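Alkaline phosphatase D (Bacillus subtilis, PDB 2YEQ) hydrolyses phosphate esters as a phosphodiesterase and alkaline phosphatase, with iron and calcium in its active site. Local coordinates at residues A[229-232]-A[233-236]; A[178-181]-A[182-186]. One frame throughout, in Å; residues are numbered along the deposited sequence.

In the fold
Each contact lies within the opening turns of one helix of the PhoD-like phosphatase region, and their centres lie about 14 Å apart. Contact 1 is near the start of helix 228-245, and contact 2 is the first turns of helix 179-190. Each is partly buried. In contact 1 the inward side holds Phe231, Arg234 and Arg235, and Leu233 and Glu229 are exposed. In contact 2 Tyr182, Arg183 and Arg185 are buried, and Thr178 is exposed. The chemistry differs: contact 1 joins its segments by backbone bonds and loose aliphatic-aromatic packing, whereas contact 2 adds a capping box and a glutamine-arginine bond. One link between the two helices is Arg234 NE to Tyr182 OH, 2.9 Å apart, probably a hydrogen bond.

Contact 1 (A[229-232]-A[233-236]); sequences EAFV and LRRA. With PE5 (3,6,9,12,15,18,21,24-octaoxahexacosan-1-ol), chain J.
Phe231 and Arg235, one helical turn apart, both carry CG anti to the backbone N (chi1 -178° and -160°). These torsions bring CE2 of Phe231 to 4.2 Å from CD of Arg235. The ring meets the methylene part of the arginine, not its charge. The Arg235 chain then bends at chi3, and its guanidinium runs on to Pro257 O, Asn219 OD1 and Gln280 O. The guanidinium plane of Arg235 stands 81° from the Phe231 ring. Arg234 is extended instead. Its CD passes the other part of the ring, 4.4 Å from Phe231 CD1. Its NH2 is hydrogen-bonded to Glu175 OE2, which helps to fix the end of the chain. Glu175 is also a ligand of a sodium ion. On the outer side, Leu233 CG lies 3.9 Å from Glu229 O, so the leucine packs back over the preceding turn. A polyether chain lies near Ala230, with its C1 3.8 Å from Ala230 CB. Three backbone bonds join the turns. Arg235 N to Phe231 O, at 2.8 Å, is the shortest; Arg234 N to Ala230 O and Ala236 N to Val232 O are both 3.1 Å. This i to i+4 pattern is that of a regular alpha-helix, here the first turns of helix 228-245, with its two arginines turned inward to surrounding loops and, for Arg234, to Tyr182 of helix 179-190.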
ATOM      1  N   GLU A 229     -13.748  -4.287 -22.613  1.00 22.82           N
ATOM      2  CA  GLU A 229     -14.916  -3.429 -22.465  1.00 22.48           C
ATOM      3  C   GLU A 229     -15.558  -3.542 -21.067  1.00 19.58           C
ATOM      4  O   GLU A 229     -15.890  -2.539 -20.435  1.00 22.73           O
ATOM      5  CB  GLU A 229     -15.942  -3.773 -23.562  1.00 26.26           C
ATOM      6  CG  GLU A 229     -17.151  -2.907 -23.560  1.00 31.16           C
ATOM      7  CD  GLU A 229     -18.108  -3.292 -24.711  1.00 34.50           C
ATOM      8  OE1 GLU A 229     -18.551  -4.470 -24.796  1.00 37.20           O
ATOM      9  OE2 GLU A 229     -18.390  -2.407 -25.516  1.00 35.03           O
ATOM     10  N   ALA A 230     -15.770  -4.759 -20.602  1.00 21.11           N
ATOM     11  CA  ALA A 230     -16.359  -4.964 -19.261  1.00 24.13           C
ATOM     12  C   ALA A 230     -15.369  -4.474 -18.188  1.00 24.58           C
ATOM     13  O   ALA A 230     -15.774  -3.956 -17.162  1.00 21.85           O
ATOM     14  CB  ALA A 230     -16.673  -6.436 -19.011  1.00 22.21           C
ATOM     15  N   PHE A 231     -14.072  -4.653 -18.436  1.00 22.45           N
ATOM     16  CA  PHE A 231     -13.073  -4.257 -17.438  1.00 20.32           C
ATOM     17  C   PHE A 231     -13.019  -2.757 -17.232  1.00 21.48           C
ATOM     18  O   PHE A 231     -12.843  -2.297 -16.107  1.00 18.49           O
ATOM     19  CB  PHE A 231     -11.693  -4.781 -17.770  1.00 19.72           C
ATOM     20  CG  PHE A 231     -10.672  -4.410 -16.715  1.00 18.39           C
ATOM     21  CD1 PHE A 231     -10.683  -5.063 -15.497  1.00 17.46           C
ATOM     22  CD2 PHE A 231      -9.799  -3.356 -16.916  1.00 17.87           C
ATOM     23  CE1 PHE A 231      -9.790  -4.707 -14.467  1.00 18.24           C
ATOM     24  CE2 PHE A 231      -8.887  -2.994 -15.906  1.00 20.19           C
ATOM     25  CZ  PHE A 231      -8.898  -3.670 -14.682  1.00 18.47           C
ATOM     26  N   VAL A 232     -13.203  -1.977 -18.291  1.00 21.22           N
ATOM     27  CA  VAL A 232     -13.187  -0.532 -18.157  1.00 22.76           C
ATOM     28  C   VAL A 232     -14.315  -0.029 -17.247  1.00 24.34           C
ATOM     29  O   VAL A 232     -14.132   0.900 -16.452  1.00 20.35           O
ATOM     30  CB  VAL A 232     -13.217   0.167 -19.524  1.00 25.18           C
ATOM     31  CG1 VAL A 232     -13.252   1.702 -19.362  1.00 23.75           C
ATOM     32  CG2 VAL A 232     -11.985  -0.261 -20.336  1.00 26.18           C
ATOM     33  N   LEU A 233     -15.485  -0.647 -17.370  1.00 24.16           N
ATOM     34  CA  LEU A 233     -16.596  -0.319 -16.495  1.00 26.10           C
ATOM     35  C   LEU A 233     -16.256  -0.727 -15.060  1.00 22.15           C
ATOM     36  O   LEU A 233     -16.529  -0.013 -14.115  1.00 19.80           O
ATOM     37  CB  LEU A 233     -17.858  -1.032 -16.972  1.00 28.67           C
ATOM     38  CG  LEU A 233     -18.420  -0.508 -18.300  1.00 32.27           C
ATOM     39  CD1 LEU A 233     -19.532  -1.452 -18.788  1.00 36.57           C
ATOM     40  CD2 LEU A 233     -18.922   0.915 -18.096  1.00 33.37           C
ATOM     41  N   ARG A 234     -15.642  -1.885 -14.924  1.00 20.45           N
ATOM     42  CA  ARG A 234     -15.220  -2.362 -13.625  1.00 22.39           C
ATOM     43  C   ARG A 234     -14.176  -1.436 -12.962  1.00 23.94           C
ATOM     44  O   ARG A 234     -14.257  -1.144 -11.770  1.00 20.45           O
ATOM     45  CB  ARG A 234     -14.677  -3.755 -13.785  1.00 23.66           C
ATOM     46  CG  ARG A 234     -14.559  -4.497 -12.537  1.00 22.16           C
ATOM     47  CD  ARG A 234     -14.101  -5.861 -12.814  1.00 22.11           C
ATOM     48  NE  ARG A 234     -13.934  -6.587 -11.580  1.00 22.11           N
ATOM     49  CZ  ARG A 234     -13.573  -7.847 -11.480  1.00 21.87           C
ATOM     50  NH1 ARG A 234     -13.355  -8.591 -12.559  1.00 23.62           N
ATOM     51  NH2 ARG A 234     -13.453  -8.381 -10.278  1.00 23.45           N
ATOM     52  N   ARG A 235     -13.228  -0.932 -13.748  1.00 19.91           N
ATOM     53  CA  ARG A 235     -12.234  -0.019 -13.223  1.00 19.42           C
ATOM     54  C   ARG A 235     -12.848   1.294 -12.760  1.00 19.38           C
ATOM     55  O   ARG A 235     -12.454   1.828 -11.717  1.00 19.17           O
ATOM     56  CB  ARG A 235     -11.109   0.251 -14.236  1.00 17.79           C
ATOM     57  CG  ARG A 235      -9.845   0.789 -13.585  1.00 19.51           C
ATOM     58  CD  ARG A 235      -8.705   0.944 -14.577  1.00 17.44           C
ATOM     59  NE  ARG A 235      -8.631   2.280 -15.164  1.00 18.68           N
ATOM     60  CZ  ARG A 235      -7.622   2.705 -15.920  1.00 18.23           C
ATOM     61  NH1 ARG A 235      -6.636   1.876 -16.212  1.00 21.10           N
ATOM     62  NH2 ARG A 235      -7.608   3.935 -16.399  1.00 18.75           N
ATOM     63  N   ALA A 236     -13.819   1.810 -13.497  1.00 18.57           N
ATOM     64  CA  ALA A 236     -14.539   2.996 -13.075  1.00 18.86           C
ATOM     65  C   ALA A 236     -15.263   2.797 -11.723  1.00 18.87           C
ATOM     66  O   ALA A 236     -15.214   3.676 -10.867  1.00 20.32           O
ATOM     67  CB  ALA A 236     -15.546   3.476 -14.182  1.00 19.11           C
TER
HETATM   68  C48 PE5 J 536     -20.539  -8.282 -16.671  1.00 54.63           C
HETATM   69  C50 PE5 J 536     -19.914  -9.406 -15.837  1.00 55.22           C
HETATM   70  O1  PE5 J 536     -18.473  -9.367 -15.828  1.00 61.91           O
HETATM   71  C1  PE5 J 536     -17.895  -8.043 -15.831  1.00 57.07           C
HETATM   72  C2  PE5 J 536     -16.396  -8.057 -15.478  1.00 59.77           C
HETATM   73  O2  PE5 J 536     -15.792  -9.344 -15.639  1.00 76.50           O

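Contact 2 (A[178-181]-A[182-186]); sequences TLQD and YRNRH. With EDO (1,2-ethanediol), chain O; EDO (1,2-ethanediol), chain B.
Thr178 O accepts from Tyr182 N at 2.9 Å, and three further i to i+4 bonds follow, from Arg183 N, Asn184 N and Arg185 N, as the chain enters helix 179-190. The side chain of Tyr182 stays near the same carbonyl: Thr178 O lies at the ring edge, 3.2 Å from Tyr182 CD2. The hydroxyl of the tyrosine is hydrogen-bonded to Val213 O. Thr178 is the N-cap and forms a capping box with Asp181. Asp181 N donates to Thr178 OG1 at 3.1 Å, and Thr178 N returns a nearly straight bond (175°) to Asp181 OD2, met from above the carboxylate plane. OD2 also accepts from Ile177 N, so two backbone N-H groups fix this carboxylate. One turn on, Arg183 is extended from CG to NE and meets Leu179. Leu179 CD2 sits over the centre of one guanidinium face, 3.6 Å from Arg183 CZ. At the edge of the same group, Arg183 NH1 gives a bond of 3.1 Å to Gln180 OE1, in the guanidinium plane. Gln180 reaches it by a bend at chi2 (46°), its amide turned 66° from the guanidinium. NE of Arg183 makes a salt bridge with Glu244 of helix 228-245. With an alanine in place of Arg183, Glu244 would probably lose its charged mate and Gln180 OE1 this donor, and a gap would open beside Leu179. Asn184 ND2 bonds at 3.0 Å to O2 of a bound ethanediol, probably from the crystallisation liquor.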
ATOM      1  N   THR A 178     -19.759  -4.500  -9.716  1.00 17.61           N
ATOM      2  CA  THR A 178     -20.433  -3.199  -9.780  1.00 18.19           C
ATOM      3  C   THR A 178     -19.950  -2.254  -8.692  1.00 19.66           C
ATOM      4  O   THR A 178     -19.321  -2.674  -7.707  1.00 19.10           O
ATOM      5  CB  THR A 178     -21.938  -3.360  -9.547  1.00 21.21           C
ATOM      6  OG1 THR A 178     -22.119  -3.851  -8.236  1.00 20.48           O
ATOM      7  CG2 THR A 178     -22.573  -4.359 -10.540  1.00 22.37           C
ATOM      8  N   LEU A 179     -20.283  -0.987  -8.842  1.00 18.48           N
ATOM      9  CA  LEU A 179     -19.992   0.012  -7.841  1.00 20.32           C
ATOM     10  C   LEU A 179     -20.474  -0.423  -6.458  1.00 23.77           C
ATOM     11  O   LEU A 179     -19.732  -0.314  -5.469  1.00 21.03           O
ATOM     12  CB  LEU A 179     -20.571   1.364  -8.233  1.00 19.89           C
ATOM     13  CG  LEU A 179     -20.377   2.532  -7.256  1.00 19.32           C
ATOM     14  CD1 LEU A 179     -18.897   2.850  -6.979  1.00 16.92           C
ATOM     15  CD2 LEU A 179     -21.117   3.753  -7.767  1.00 18.24           C
ATOM     16  N   GLN A 180     -21.690  -0.946  -6.375  1.00 23.97           N
ATOM     17  CA  GLN A 180     -22.223  -1.353  -5.084  1.00 23.67           C
ATOM     18  C   GLN A 180     -21.412  -2.526  -4.530  1.00 22.31           C
ATOM     19  O   GLN A 180     -21.124  -2.562  -3.349  1.00 22.54           O
ATOM     20  CB  GLN A 180     -23.736  -1.686  -5.183  1.00 28.61           C
ATOM     21  CG  GLN A 180     -24.560  -1.296  -3.961  1.00 37.44           C
ATOM     22  CD  GLN A 180     -24.272   0.116  -3.423  1.00 39.87           C
ATOM     23  OE1 GLN A 180     -24.261   1.095  -4.168  1.00 41.08           O
ATOM     24  NE2 GLN A 180     -24.001   0.207  -2.125  1.00 49.08           N
ATOM     25  N   ASP A 181     -21.061  -3.489  -5.378  1.00 19.10           N
ATOM     26  CA  ASP A 181     -20.223  -4.608  -4.982  1.00 19.44           C
ATOM     27  C   ASP A 181     -18.878  -4.102  -4.350  1.00 19.11           C
ATOM     28  O   ASP A 181     -18.458  -4.596  -3.309  1.00 18.03           O
ATOM     29  CB  ASP A 181     -19.842  -5.493  -6.173  1.00 21.57           C
ATOM     30  CG  ASP A 181     -21.009  -6.260  -6.805  1.00 26.15           C
ATOM     31  OD1 ASP A 181     -22.075  -6.447  -6.184  1.00 25.36           O
ATOM     32  OD2 ASP A 181     -20.797  -6.741  -7.949  1.00 23.33           O
ATOM     33  N   TYR A 182     -18.237  -3.147  -5.007  1.00 16.31           N
ATOM     34  CA  TYR A 182     -16.961  -2.588  -4.528  1.00 18.54           C
ATOM     35  C   TYR A 182     -17.120  -1.806  -3.234  1.00 17.94           C
ATOM     36  O   TYR A 182     -16.270  -1.881  -2.342  1.00 15.88           O
ATOM     37  CB  TYR A 182     -16.283  -1.703  -5.604  1.00 19.08           C
ATOM     38  CG  TYR A 182     -15.511  -2.522  -6.591  1.00 19.21           C
ATOM     39  CD1 TYR A 182     -14.194  -2.913  -6.324  1.00 19.73           C
ATOM     40  CD2 TYR A 182     -16.086  -2.921  -7.803  1.00 19.17           C
ATOM     41  CE1 TYR A 182     -13.475  -3.705  -7.229  1.00 18.87           C
ATOM     42  CE2 TYR A 182     -15.390  -3.711  -8.709  1.00 18.93           C
ATOM     43  CZ  TYR A 182     -14.081  -4.095  -8.429  1.00 19.61           C
ATOM     44  OH  TYR A 182     -13.405  -4.864  -9.342  1.00 17.76           O
ATOM     45  N   ARG A 183     -18.190  -1.035  -3.139  1.00 18.62           N
ATOM     46  CA  ARG A 183     -18.490  -0.280  -1.921  1.00 19.54           C
ATOM     47  C   ARG A 183     -18.674  -1.223  -0.731  1.00 19.66           C
ATOM     48  O   ARG A 183     -18.119  -0.973   0.364  1.00 18.19           O
ATOM     49  CB  ARG A 183     -19.735   0.578  -2.104  1.00 19.38           C
ATOM     50  CG  ARG A 183     -19.552   1.806  -2.930  1.00 20.88           C
ATOM     51  CD  ARG A 183     -20.930   2.408  -3.274  1.00 21.48           C
ATOM     52  NE  ARG A 183     -20.825   3.756  -3.783  1.00 21.69           N
ATOM     53  CZ  ARG A 183     -21.838   4.461  -4.262  1.00 22.12           C
ATOM     54  NH1 ARG A 183     -23.060   3.946  -4.314  1.00 23.33           N
ATOM     55  NH2 ARG A 183     -21.638   5.691  -4.656  1.00 23.04           N
ATOM     56  N   ASN A 184     -19.425  -2.303  -0.948  1.00 18.41           N
ATOM     57  CA  ASN A 184     -19.675  -3.266   0.099  1.00 19.04           C
ATOM     58  C   ASN A 184     -18.411  -4.021   0.507  1.00 20.56           C
ATOM     59  O   ASN A 184     -18.212  -4.350   1.688  1.00 19.01           O
ATOM     60  CB  ASN A 184     -20.806  -4.234  -0.286  1.00 20.13           C
ATOM     61  CG  ASN A 184     -22.167  -3.545  -0.341  1.00 21.05           C
ATOM     62  OD1 ASN A 184     -22.322  -2.440   0.182  1.00 20.37           O
ATOM     63  ND2 ASN A 184     -23.144  -4.180  -1.004  1.00 19.80           N
ATOM     64  N   ARG A 185     -17.541  -4.302  -0.458  1.00 18.86           N
ATOM     65  CA  ARG A 185     -16.289  -4.969  -0.122  1.00 17.00           C
ATOM     66  C   ARG A 185     -15.393  -4.011   0.697  1.00 17.70           C
ATOM     67  O   ARG A 185     -14.788  -4.449   1.674  1.00 17.83           O
ATOM     68  CB  ARG A 185     -15.553  -5.412  -1.378  1.00 18.05           C
ATOM     69  CG  ARG A 185     -14.257  -6.151  -1.124  1.00 16.24           C
ATOM     70  CD  ARG A 185     -14.447  -7.431  -0.382  1.00 16.79           C
ATOM     71  NE  ARG A 185     -15.497  -8.329  -0.884  1.00 18.32           N
ATOM     72  CZ  ARG A 185     -15.339  -9.317  -1.758  1.00 18.50           C
ATOM     73  NH1 ARG A 185     -14.152  -9.546  -2.329  1.00 18.82           N
ATOM     74  NH2 ARG A 185     -16.394 -10.096  -2.066  1.00 18.52           N
ATOM     75  N   HIS A 186     -15.285  -2.749   0.290  1.00 17.39           N
ATOM     76  CA  HIS A 186     -14.558  -1.740   1.114  1.00 18.25           C
ATOM     77  C   HIS A 186     -15.132  -1.668   2.533  1.00 20.26           C
ATOM     78  O   HIS A 186     -14.389  -1.609   3.504  1.00 18.34           O
ATOM     79  CB  HIS A 186     -14.533  -0.338   0.512  1.00 17.29           C
ATOM     80  CG  HIS A 186     -13.448  -0.137  -0.505  1.00 19.49           C
ATOM     81  ND1 HIS A 186     -12.228   0.473  -0.348  1.00 18.58           N
ATOM     82  CD2 HIS A 186     -13.444  -0.570  -1.751  1.00 19.71           C
ATOM     83  CE1 HIS A 186     -11.566   0.433  -1.508  1.00 22.00           C
ATOM     84  NE2 HIS A 186     -12.275  -0.235  -2.361  1.00 18.74           N
TER
HETATM   85  C1  EDO O 545     -24.880  -6.132  -8.469  1.00 56.96           C
HETATM   86  O1  EDO O 545     -24.369  -7.289  -7.779  1.00 56.23           O
HETATM   87  C2  EDO O 545     -24.905  -4.907  -7.552  1.00 49.95           C
HETATM   88  O2  EDO O 545     -25.085  -3.702  -8.307  1.00 54.56           O
HETATM   89  C1  EDO B 565     -23.693  -5.590  -3.855  1.00 54.41           C
HETATM   90  O1  EDO B 565     -25.025  -5.666  -4.400  1.00 65.60           O
HETATM   91  C2  EDO B 565     -23.182  -6.951  -3.366  1.00 53.90           C
HETATM   92  O2  EDO B 565     -22.372  -6.817  -2.191  1.00 39.38           O